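Local coordinates for SusD-like protein BACOVA_02651 (Bacteroides ovatus, PDB 5E75) that binds polysaccharide at the cell surface and probably captures xyloglucan before its transport into the periplasm for degradation, at residues A[32-37]-A[75-80]; A[81-86]-A[115-120]; A[228-233]-A[391-396]. All blocks are in the same frame, centred on the assembly; numbering follows the deposited sequence.

In the fold
Interactions 1 and 2 are buried and share helix 70-95: its earlier turns receive the short helix 33-36, and its later turns pair with helix 103-125. They touch each other, Trp32 lying against Val82 and Met116, and their centres are about 10 Å apart. Both are mainly apolar, although interaction 1 adds a serine-carboxylate bond at its more open border and interaction 2 has no hydrogen bond between its segments. Interaction 3 stands on the opposite side of the chain's centre, with its centre about 31 Å from that of interaction 1. It is only partly buried, and there a loop meets a helix end through a lysine, an arginine and a water.

Interaction 1 of 3, residues A[32-37]-A[75-80]. With EDO (1,2-ethanediol), chain D.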
loop_
_atom_site.group_PDB
_atom_site.type_symbol
_atom_site.label_atom_id
_atom_site.label_comp_id
_atom_site.label_asym_id
_atom_site.label_seq_id
_atom_site.Cartn_x
_atom_site.Cartn_y
_atom_site.Cartn_z
ATOM N N TRP A 32 4.929 -11.434 6.487
ATOM C CA TRP A 32 4.924 -10.479 5.371
ATOM C C TRP A 32 6.306 -10.255 4.763
ATOM O O TRP A 32 6.437 -9.574 3.741
ATOM C CB TRP A 32 4.382 -9.134 5.868
ATOM C CG TRP A 32 2.928 -9.160 6.217
ATOM C CD1 TRP A 32 2.396 -9.319 7.464
ATOM C CD2 TRP A 32 1.817 -9.036 5.317
ATOM N NE1 TRP A 32 1.018 -9.333 7.393
ATOM C CE2 TRP A 32 0.638 -9.146 6.089
ATOM C CE3 TRP A 32 1.707 -8.867 3.935
ATOM C CZ2 TRP A 32 -0.639 -9.085 5.514
ATOM C CZ3 TRP A 32 0.446 -8.801 3.375
ATOM C CH2 TRP A 32 -0.709 -8.897 4.162
ATOM N N PHE A 33 7.331 -10.832 5.366
ATOM C CA PHE A 33 8.707 -10.495 5.024
ATOM C C PHE A 33 9.039 -10.703 3.534
ATOM O O PHE A 33 9.684 -9.838 2.930
ATOM C CB PHE A 33 9.685 -11.280 5.917
ATOM C CG PHE A 33 11.125 -10.939 5.666
ATOM C CD1 PHE A 33 11.721 -9.848 6.287
ATOM C CD2 PHE A 33 11.875 -11.707 4.803
ATOM C CE1 PHE A 33 13.042 -9.529 6.035
ATOM C CE2 PHE A 33 13.202 -11.384 4.550
ATOM C CZ PHE A 33 13.776 -10.299 5.171
ATOM N N ASP A 34 8.616 -11.806 2.926
ATOM C CA ASP A 34 9.009 -12.086 1.543
ATOM C C ASP A 34 8.427 -11.043 0.599
ATOM O O ASP A 34 8.975 -10.807 -0.465
ATOM C CB ASP A 34 8.582 -13.482 1.054
ATOM C CG ASP A 34 9.441 -14.594 1.598
ATOM O OD1 ASP A 34 10.417 -14.304 2.318
ATOM O OD2 ASP A 34 9.130 -15.768 1.280
ATOM N N TYR A 35 7.295 -10.452 0.973
ATOM C CA TYR A 35 6.686 -9.381 0.177
ATOM C C TYR A 35 7.362 -8.044 0.454
ATOM O O TYR A 35 7.790 -7.366 -0.482
ATOM C CB TYR A 35 5.192 -9.310 0.496
ATOM C CG TYR A 35 4.425 -8.124 -0.067
ATOM C CD1 TYR A 35 4.381 -7.877 -1.433
ATOM C CD2 TYR A 35 3.705 -7.279 0.773
ATOM C CE1 TYR A 35 3.648 -6.814 -1.943
ATOM C CE2 TYR A 35 2.983 -6.208 0.263
ATOM C CZ TYR A 35 2.957 -5.991 -1.092
ATOM O OH TYR A 35 2.234 -4.934 -1.632
ATOM N N ASN A 36 7.481 -7.684 1.725
ATOM C CA ASN A 36 8.080 -6.409 2.094
ATOM C C ASN A 36 9.531 -6.279 1.678
ATOM O O ASN A 36 10.000 -5.171 1.442
ATOM C CB ASN A 36 7.952 -6.157 3.604
ATOM C CG ASN A 36 8.235 -4.727 3.972
ATOM O OD1 ASN A 36 7.366 -3.856 3.787
ATOM N ND2 ASN A 36 9.442 -4.449 4.463
ATOM N N GLN A 37 10.250 -7.388 1.549
ATOM C CA GLN A 37 11.686 -7.271 1.359
ATOM C C GLN A 37 12.063 -6.745 -0.017
ATOM O O GLN A 37 13.196 -6.312 -0.222
ATOM C CB GLN A 37 12.397 -8.597 1.632
ATOM C CG GLN A 37 12.201 -9.670 0.595
ATOM C CD GLN A 37 13.237 -10.772 0.709
ATOM O OE1 GLN A 37 12.958 -11.857 1.215
ATOM N NE2 GLN A 37 14.443 -10.489 0.245
ATOM N N ALA A 75 6.464 -11.952 -4.342
ATOM C CA ALA A 75 5.167 -11.488 -3.837
ATOM C C ALA A 75 4.224 -12.665 -3.574
ATOM O O ALA A 75 3.593 -12.737 -2.523
ATOM C CB ALA A 75 4.535 -10.490 -4.810
ATOM N N TRP A 76 4.180 -13.581 -4.533
ATOM C CA TRP A 76 3.356 -14.794 -4.438
ATOM C C TRP A 76 3.748 -15.573 -3.196
ATOM O O TRP A 76 2.893 -15.954 -2.402
ATOM C CB TRP A 76 3.543 -15.638 -5.695
ATOM C CG TRP A 76 2.689 -16.908 -5.824
ATOM C CD1 TRP A 76 3.031 -18.175 -5.440
ATOM C CD2 TRP A 76 1.386 -17.013 -6.426
ATOM N NE1 TRP A 76 2.024 -19.049 -5.769
ATOM C CE2 TRP A 76 1.000 -18.360 -6.364
ATOM C CE3 TRP A 76 0.508 -16.089 -7.011
ATOM C CZ2 TRP A 76 -0.229 -18.808 -6.855
ATOM C CZ3 TRP A 76 -0.713 -16.539 -7.480
ATOM C CH2 TRP A 76 -1.060 -17.883 -7.417
ATOM N N SER A 77 5.048 -15.782 -3.014
ATOM C CA SER A 77 5.555 -16.444 -1.810
ATOM C C SER A 77 5.161 -15.719 -0.532
ATOM O O SER A 77 4.739 -16.346 0.436
ATOM C CB SER A 77 7.089 -16.561 -1.852
ATOM O OG SER A 77 7.585 -17.176 -0.653
ATOM N N GLY A 78 5.324 -14.398 -0.512
ATOM C CA GLY A 78 4.991 -13.611 0.656
ATOM C C GLY A 78 3.533 -13.663 1.041
ATOM O O GLY A 78 3.195 -13.907 2.198
ATOM N N PHE A 79 2.639 -13.443 0.068
ATOM C CA PHE A 79 1.231 -13.461 0.379
ATOM C C PHE A 79 0.819 -14.861 0.824
ATOM O O PHE A 79 0.051 -14.985 1.777
ATOM C CB PHE A 79 0.391 -13.005 -0.820
ATOM C CG PHE A 79 0.613 -11.564 -1.217
ATOM C CD1 PHE A 79 0.507 -10.528 -0.293
ATOM C CD2 PHE A 79 0.925 -11.245 -2.516
ATOM C CE1 PHE A 79 0.719 -9.193 -0.674
ATOM C CE2 PHE A 79 1.141 -9.925 -2.896
ATOM C CZ PHE A 79 1.030 -8.906 -1.975
ATOM N N TYR A 80 1.318 -15.898 0.148
ATOM C CA TYR A 80 0.986 -17.256 0.590
ATOM C C TYR A 80 1.632 -17.612 1.932
ATOM O O TYR A 80 1.102 -18.439 2.656
ATOM C CB TYR A 80 1.247 -18.314 -0.502
ATOM C CG TYR A 80 0.059 -18.400 -1.425
ATOM C CD1 TYR A 80 -1.126 -18.971 -0.989
ATOM C CD2 TYR A 80 0.074 -17.836 -2.697
ATOM C CE1 TYR A 80 -2.235 -19.030 -1.789
ATOM C CE2 TYR A 80 -1.063 -17.886 -3.514
ATOM C CZ TYR A 80 -2.200 -18.495 -3.042
ATOM O OH TYR A 80 -3.329 -18.545 -3.838
HETATM C C1 EDO D . 0.025 -21.571 -3.897
HETATM O O1 EDO D . 1.164 -21.663 -4.759
HETATM C C2 EDO D . 0.303 -22.281 -2.590
HETATM O O2 EDO D . 1.612 -21.920 -2.135
#
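Gly78 forms the hollow of this contact: the backbone of Asp34 and Tyr35 presses against it, and the CA atoms of Asp34 and Gly78 are 4.4 Å apart. The space a CB would take here is filled by Tyr35 N, consistent with the close approach of helix 33-36 to helix 70-95. Asp34 CB settles against Gly78 CA at 3.6 Å. Beyond it, at the more open border, Ser77 OG donates to Asp34 OD2 over 2.8 Å, and OD2 accepts with its anti lone pair, the one turned away from the other carboxylate oxygen.

On the buried flank, Tyr35 and Phe79 supply the bumps. With CG anti to the backbone N (chi1 171°), the Tyr35 ring projects toward helix 70-95, where one face receives Phe79 CZ, 3.4 Å from Tyr35 CE1. The two rings meet obliquely, their planes inclined at 42°. Ala75 CB adds a small bump beside Tyr35 CD1, while Trp32 CZ3 reaches the edge of the Phe79 ring, 4.1 Å from CD1. An alanine in place of Tyr35 is likely to open a gap beside Phe79 and leave that ring freer to turn, besides depriving Tyr423 of a hydroxyl partner.

The Tyr35 hydroxyl is hydrogen-bonded to Tyr423 OH, tying this amino-terminal part of the SusD-family chain to helix 421-431. Around the contact, Ile40 and Ile43 of helix 40-46 pack on Tyr35 and Ala75, and helix 103-125 supplies Met116 against Trp32 and Met124 beside Phe79.

Interaction 2 of 3, residues A[81-86]-A[115-120]; sequences SVVTMA and LMRACA. With EDO (1,2-ethanediol), chain C.
A chi1 of 179° sets Val82 CG1 opposite the backbone N and directs this methyl at the backbone of Met116; Arg117 likewise extends from its helix with chi1 -173°, carrying its aliphatic stem past Val83. The two segments form part of an antiparallel helix pair, helix 70-95 against helix 103-125, in the helical amino-terminal region of this SusD-family protein, whose sequence family belongs to the TPR clan. Their local axes approach to 8.4 Å at a crossing angle of -157°.

Small residues permit this close approach. Ala86 CB and Arg117 CB meet at 3.9 Å, while Ala120 CB fits between the two valines, touching Val82 CB and, less closely, Val83 CG2. Neither alanine has a longer branch to hold the backbones apart, and the CA atoms of Val83 and Arg117 are 4.9 Å apart. Met116 contributes its CB to Val82 CG1, but the rest of its chain leads away, towards Leu246 of strand 244-248.

The charged end of Arg117 is held beyond the apolar seam. Its NH2 makes a salt bridge to Asp161 of helix 151-168, and NH1 bonds to OD1 of Asn87, the residue after Ala86 on helix 70-95. The arginine therefore joins three helices, its stem lying along the seam and its guanidinium group bridging to the third. On another side of helix 103-125, an ethanediol molecule, probably from the crystallisation liquor, donates from O2 to Cys119 O. Within the seam itself, Val82 CG1 lies 3.4 Å from Met116 O.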
loop_
_atom_site.group_PDB
_atom_site.type_symbol
_atom_site.label_atom_id
_atom_site.label_comp_id
_atom_site.label_asym_id
_atom_site.label_seq_id
_atom_site.Cartn_x
_atom_site.Cartn_y
_atom_site.Cartn_z
ATOM N N SER A 81 2.727 -16.956 2.289
ATOM C CA SER A 81 3.289 -17.125 3.631
ATOM C C SER A 81 2.342 -16.574 4.696
ATOM O O SER A 81 2.172 -17.156 5.769
ATOM C CB SER A 81 4.659 -16.446 3.735
ATOM O OG SER A 81 5.649 -17.159 3.019
ATOM N N VAL A 82 1.705 -15.443 4.409
ATOM C CA VAL A 82 0.686 -14.916 5.312
ATOM C C VAL A 82 -0.478 -15.904 5.443
ATOM O O VAL A 82 -0.940 -16.199 6.555
ATOM C CB VAL A 82 0.151 -13.520 4.859
ATOM C CG1 VAL A 82 -0.923 -13.029 5.818
ATOM C CG2 VAL A 82 1.272 -12.498 4.783
ATOM N N VAL A 83 -0.970 -16.400 4.315
ATOM C CA VAL A 83 -2.094 -17.313 4.326
ATOM C C VAL A 83 -1.752 -18.564 5.120
ATOM O O VAL A 83 -2.531 -18.979 5.980
ATOM C CB VAL A 83 -2.511 -17.710 2.887
ATOM C CG1 VAL A 83 -3.568 -18.822 2.904
ATOM C CG2 VAL A 83 -3.001 -16.467 2.107
ATOM N N THR A 84 -0.609 -19.178 4.832
ATOM C CA THR A 84 -0.288 -20.436 5.507
ATOM C C THR A 84 0.060 -20.210 6.975
ATOM O O THR A 84 -0.285 -21.049 7.818
ATOM C CB THR A 84 0.794 -21.227 4.780
ATOM O OG1 THR A 84 1.978 -20.470 4.740
ATOM C CG2 THR A 84 0.368 -21.563 3.359
ATOM N N MET A 85 0.706 -19.104 7.324
ATOM C CA MET A 85 0.883 -18.806 8.757
ATOM C C MET A 85 -0.452 -18.603 9.488
ATOM O O MET A 85 -0.635 -19.056 10.628
ATOM C CB MET A 85 1.791 -17.597 9.004
ATOM C CG MET A 85 2.097 -17.455 10.496
ATOM S SD MET A 85 3.147 -16.084 10.958
ATOM C CE MET A 85 4.636 -16.513 10.105
ATOM N N ALA A 86 -1.372 -17.879 8.863
ATOM C CA ALA A 86 -2.708 -17.691 9.422
ATOM C C ALA A 86 -3.357 -19.057 9.665
ATOM O O ALA A 86 -3.939 -19.309 10.733
ATOM C CB ALA A 86 -3.570 -16.847 8.474
ATOM N N LEU A 115 -7.880 -11.867 9.750
ATOM C CA LEU A 115 -7.676 -10.512 9.227
ATOM C C LEU A 115 -6.485 -10.472 8.288
ATOM O O LEU A 115 -6.555 -9.877 7.205
ATOM C CB LEU A 115 -7.477 -9.522 10.380
ATOM C CG LEU A 115 -7.099 -8.073 10.022
ATOM C CD1 LEU A 115 -8.147 -7.453 9.124
ATOM C CD2 LEU A 115 -6.885 -7.181 11.256
ATOM N N MET A 116 -5.379 -11.084 8.688
ATOM C CA MET A 116 -4.190 -11.065 7.848
ATOM C C MET A 116 -4.400 -11.882 6.589
ATOM O O MET A 116 -3.980 -11.467 5.504
ATOM C CB MET A 116 -2.952 -11.540 8.603
ATOM C CG MET A 116 -2.544 -10.628 9.726
ATOM S SD MET A 116 -2.131 -8.990 9.142
ATOM C CE MET A 116 -1.538 -8.231 10.647
ATOM N N ARG A 117 -5.065 -13.024 6.700
ATOM C CA ARG A 117 -5.370 -13.837 5.535
ATOM C C ARG A 117 -6.233 -13.053 4.543
ATOM O O ARG A 117 -6.003 -13.100 3.326
ATOM C CB ARG A 117 -6.073 -15.123 5.983
ATOM C CG ARG A 117 -6.306 -16.136 4.868
ATOM C CD ARG A 117 -6.758 -17.478 5.393
ATOM N NE ARG A 117 -8.086 -17.454 5.956
ATOM C CZ ARG A 117 -8.634 -18.487 6.591
ATOM N NH1 ARG A 117 -7.966 -19.630 6.744
ATOM N NH2 ARG A 117 -9.860 -18.380 7.056
ATOM N N ALA A 118 -7.199 -12.309 5.061
ATOM C CA ALA A 118 -8.047 -11.469 4.230
ATOM C C ALA A 118 -7.232 -10.403 3.523
ATOM O O ALA A 118 -7.405 -10.173 2.330
ATOM C CB ALA A 118 -9.156 -10.822 5.061
ATOM N N CYS A 119 -6.346 -9.737 4.249
ATOM C CA CYS A 119 -5.511 -8.739 3.617
ATOM C C CYS A 119 -4.637 -9.310 2.515
ATOM O O CYS A 119 -4.497 -8.698 1.454
ATOM C CB CYS A 119 -4.641 -8.024 4.646
ATOM S SG CYS A 119 -5.550 -6.927 5.792
ATOM N N ALA A 120 -4.019 -10.451 2.755
ATOM C CA ALA A 120 -3.192 -11.090 1.752
ATOM C C ALA A 120 -3.995 -11.416 0.496
ATOM O O ALA A 120 -3.557 -11.112 -0.607
ATOM C CB ALA A 120 -2.532 -12.337 2.330
HETATM C C1 EDO C . -6.147 -3.686 2.167
HETATM O O1 EDO C . -5.875 -2.738 1.139
HETATM C C2 EDO C . -5.025 -4.710 2.269
HETATM O O2 EDO C . -5.222 -5.787 1.350
#

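Interaction 3 of 3, residues A[228-233]-A[391-396]; sequences TNYEDL and RERAKI
Thr228 and Tyr230 run past the carboxy-terminal end of helix 382-393: Thr228 CA lies 6.3 Å from Arg393 CA, and Tyr230 CA 6.7 Å from Ala394 CA. The loop turns into helical backbone angles at 230-233 without the regular bonds of a helix. The opposing helix closes in a Schellman motif, with Lys395 at positive phi (65°) and the amides of Lys395 and Ile396 bonded back to Glu392 O and Arg391 O.

Bends along the Lys395 chain return NZ to this helix end, where it donates to Arg393 O and, across the contact, to Thr228 O at 2.9 Å. A water adds a second link, accepting from Tyr230 N and donating to Arg393 O. The Arg393 chain, bent at chi2 and chi3, runs alongside the loop: CD lies 3.7 Å from Tyr230 N, and NE meets the edge of the Tyr230 ring near its plane. Ring and guanidinium planes are 73° apart, with Tyr230 CD1 over one guanidinium face; Leu233 CD1 touches NH2 at 3.8 Å.

Glu243 and Glu414 form salt bridges with Arg393 NH1 and NH2, and Tyr230 OH bonds to Glu414 O. Arg393 O, at the helix end, is thus gripped by both the ammonium group and the water, and the lysine's positive charge would probably be favoured by the helix dipole there.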
loop_
_atom_site.group_PDB
_atom_site.type_symbol
_atom_site.label_atom_id
_atom_site.label_comp_id
_atom_site.label_asym_id
_atom_site.label_seq_id
_atom_site.Cartn_x
_atom_site.Cartn_y
_atom_site.Cartn_z
ATOM N N THR A 228 -2.218 15.387 13.399
ATOM C CA THR A 228 -2.259 16.799 13.028
ATOM C C THR A 228 -1.327 17.123 11.863
ATOM O O THR A 228 -1.682 17.887 10.954
ATOM C CB THR A 228 -1.902 17.673 14.244
ATOM O OG1 THR A 228 -2.862 17.437 15.286
ATOM C CG2 THR A 228 -1.901 19.141 13.875
ATOM N N ASN A 229 -0.130 16.546 11.890
ATOM C CA ASN A 229 0.871 16.812 10.864
ATOM C C ASN A 229 1.142 15.565 10.048
ATOM O O ASN A 229 1.583 14.557 10.588
ATOM C CB ASN A 229 2.171 17.256 11.514
ATOM C CG ASN A 229 1.994 18.459 12.398
ATOM O OD1 ASN A 229 1.482 19.489 11.963
ATOM N ND2 ASN A 229 2.413 18.334 13.654
ATOM N N TYR A 230 0.866 15.641 8.750
ATOM C CA TYR A 230 1.081 14.525 7.854
ATOM C C TYR A 230 2.494 13.953 7.987
ATOM O O TYR A 230 2.663 12.745 7.983
ATOM C CB TYR A 230 0.840 15.010 6.432
ATOM C CG TYR A 230 0.947 13.986 5.322
ATOM C CD1 TYR A 230 -0.127 13.188 4.984
ATOM C CD2 TYR A 230 2.117 13.863 4.582
ATOM C CE1 TYR A 230 -0.043 12.265 3.947
ATOM C CE2 TYR A 230 2.222 12.950 3.540
ATOM C CZ TYR A 230 1.129 12.166 3.210
ATOM O OH TYR A 230 1.234 11.281 2.155
ATOM N N GLU A 231 3.508 14.813 8.106
ATOM C CA GLU A 231 4.886 14.338 8.172
ATOM C C GLU A 231 5.134 13.412 9.356
ATOM O O GLU A 231 6.017 12.553 9.307
ATOM C CB GLU A 231 5.889 15.516 8.217
ATOM C CG GLU A 231 5.838 16.334 9.516
ATOM C CD GLU A 231 6.925 17.398 9.628
ATOM O OE1 GLU A 231 7.032 18.214 8.691
ATOM O OE2 GLU A 231 7.657 17.421 10.653
ATOM N N ASP A 232 4.356 13.590 10.424
ATOM C CA ASP A 232 4.559 12.803 11.633
ATOM C C ASP A 232 4.218 11.327 11.444
ATOM O O ASP A 232 4.723 10.484 12.179
ATOM C CB ASP A 232 3.749 13.370 12.801
ATOM C CG ASP A 232 4.336 14.667 13.361
ATOM O OD1 ASP A 232 5.500 14.986 13.072
ATOM O OD2 ASP A 232 3.629 15.351 14.119
ATOM N N LEU A 233 3.382 11.013 10.453
ATOM C CA LEU A 233 2.987 9.630 10.201
ATOM C C LEU A 233 4.176 8.760 9.802
ATOM O O LEU A 233 4.131 7.542 9.942
ATOM C CB LEU A 233 1.964 9.575 9.063
ATOM C CG LEU A 233 0.571 10.096 9.362
ATOM C CD1 LEU A 233 -0.169 10.353 8.055
ATOM C CD2 LEU A 233 -0.193 9.132 10.266
ATOM N N ARG A 391 -8.130 16.862 3.242
ATOM C CA ARG A 391 -7.664 18.130 2.668
ATOM C C ARG A 391 -7.180 19.081 3.771
ATOM O O ARG A 391 -6.109 19.709 3.661
ATOM C CB ARG A 391 -8.810 18.821 1.920
ATOM C CG ARG A 391 -9.464 18.014 0.797
ATOM C CD ARG A 391 -8.679 18.041 -0.487
ATOM N NE ARG A 391 -8.568 19.389 -1.064
ATOM C CZ ARG A 391 -7.950 19.646 -2.210
ATOM N NH1 ARG A 391 -7.424 18.662 -2.927
ATOM N NH2 ARG A 391 -7.873 20.895 -2.668
ATOM N N GLU A 392 -8.005 19.234 4.800
ATOM C CA GLU A 392 -7.716 20.135 5.910
ATOM C C GLU A 392 -6.416 19.747 6.617
ATOM O O GLU A 392 -5.600 20.602 6.968
ATOM C CB GLU A 392 -8.881 20.117 6.901
ATOM C CG GLU A 392 -8.775 21.062 8.067
ATOM C CD GLU A 392 -10.070 21.097 8.834
ATOM O OE1 GLU A 392 -10.575 20.010 9.186
ATOM O OE2 GLU A 392 -10.618 22.207 9.036
ATOM N N ARG A 393 -6.204 18.447 6.832
ATOM C CA ARG A 393 -4.989 18.007 7.495
ATOM C C ARG A 393 -3.744 18.341 6.665
ATOM O O ARG A 393 -2.692 18.673 7.224
ATOM C CB ARG A 393 -5.067 16.505 7.809
ATOM C CG ARG A 393 -3.958 15.995 8.723
ATOM C CD ARG A 393 -2.723 15.451 7.965
ATOM N NE ARG A 393 -3.040 14.233 7.229
ATOM C CZ ARG A 393 -3.120 13.029 7.788
ATOM N NH1 ARG A 393 -2.867 12.864 9.080
ATOM N NH2 ARG A 393 -3.463 11.973 7.059
ATOM N N ALA A 394 -3.890 18.286 5.341
ATOM C CA ALA A 394 -2.820 18.673 4.418
ATOM C C ALA A 394 -2.649 20.193 4.317
ATOM O O ALA A 394 -1.735 20.661 3.646
ATOM C CB ALA A 394 -3.084 18.095 3.035
ATOM N N LYS A 395 -3.535 20.935 4.981
ATOM C CA LYS A 395 -3.528 22.405 5.005
ATOM C C LYS A 395 -3.790 23.012 3.620
ATOM O O LYS A 395 -3.248 24.062 3.272
ATOM C CB LYS A 395 -2.247 22.953 5.643
ATOM C CG LYS A 395 -1.801 22.268 6.945
ATOM C CD LYS A 395 -2.791 22.390 8.087
ATOM C CE LYS A 395 -2.261 21.761 9.402
ATOM N NZ LYS A 395 -2.640 20.306 9.653
ATOM N N ILE A 396 -4.639 22.358 2.835
ATOM C CA ILE A 396 -5.103 22.901 1.572
ATOM C C ILE A 396 -6.626 23.080 1.573
ATOM O O ILE A 396 -7.332 22.627 2.484
ATOM C CB ILE A 396 -4.619 22.058 0.358
ATOM C CG1 ILE A 396 -5.243 20.653 0.346
ATOM C CG2 ILE A 396 -3.085 21.996 0.359
ATOM C CD1 ILE A 396 -4.853 19.854 -0.876
HETATM O O HOH W 1 -0.002 18.211 7.671
#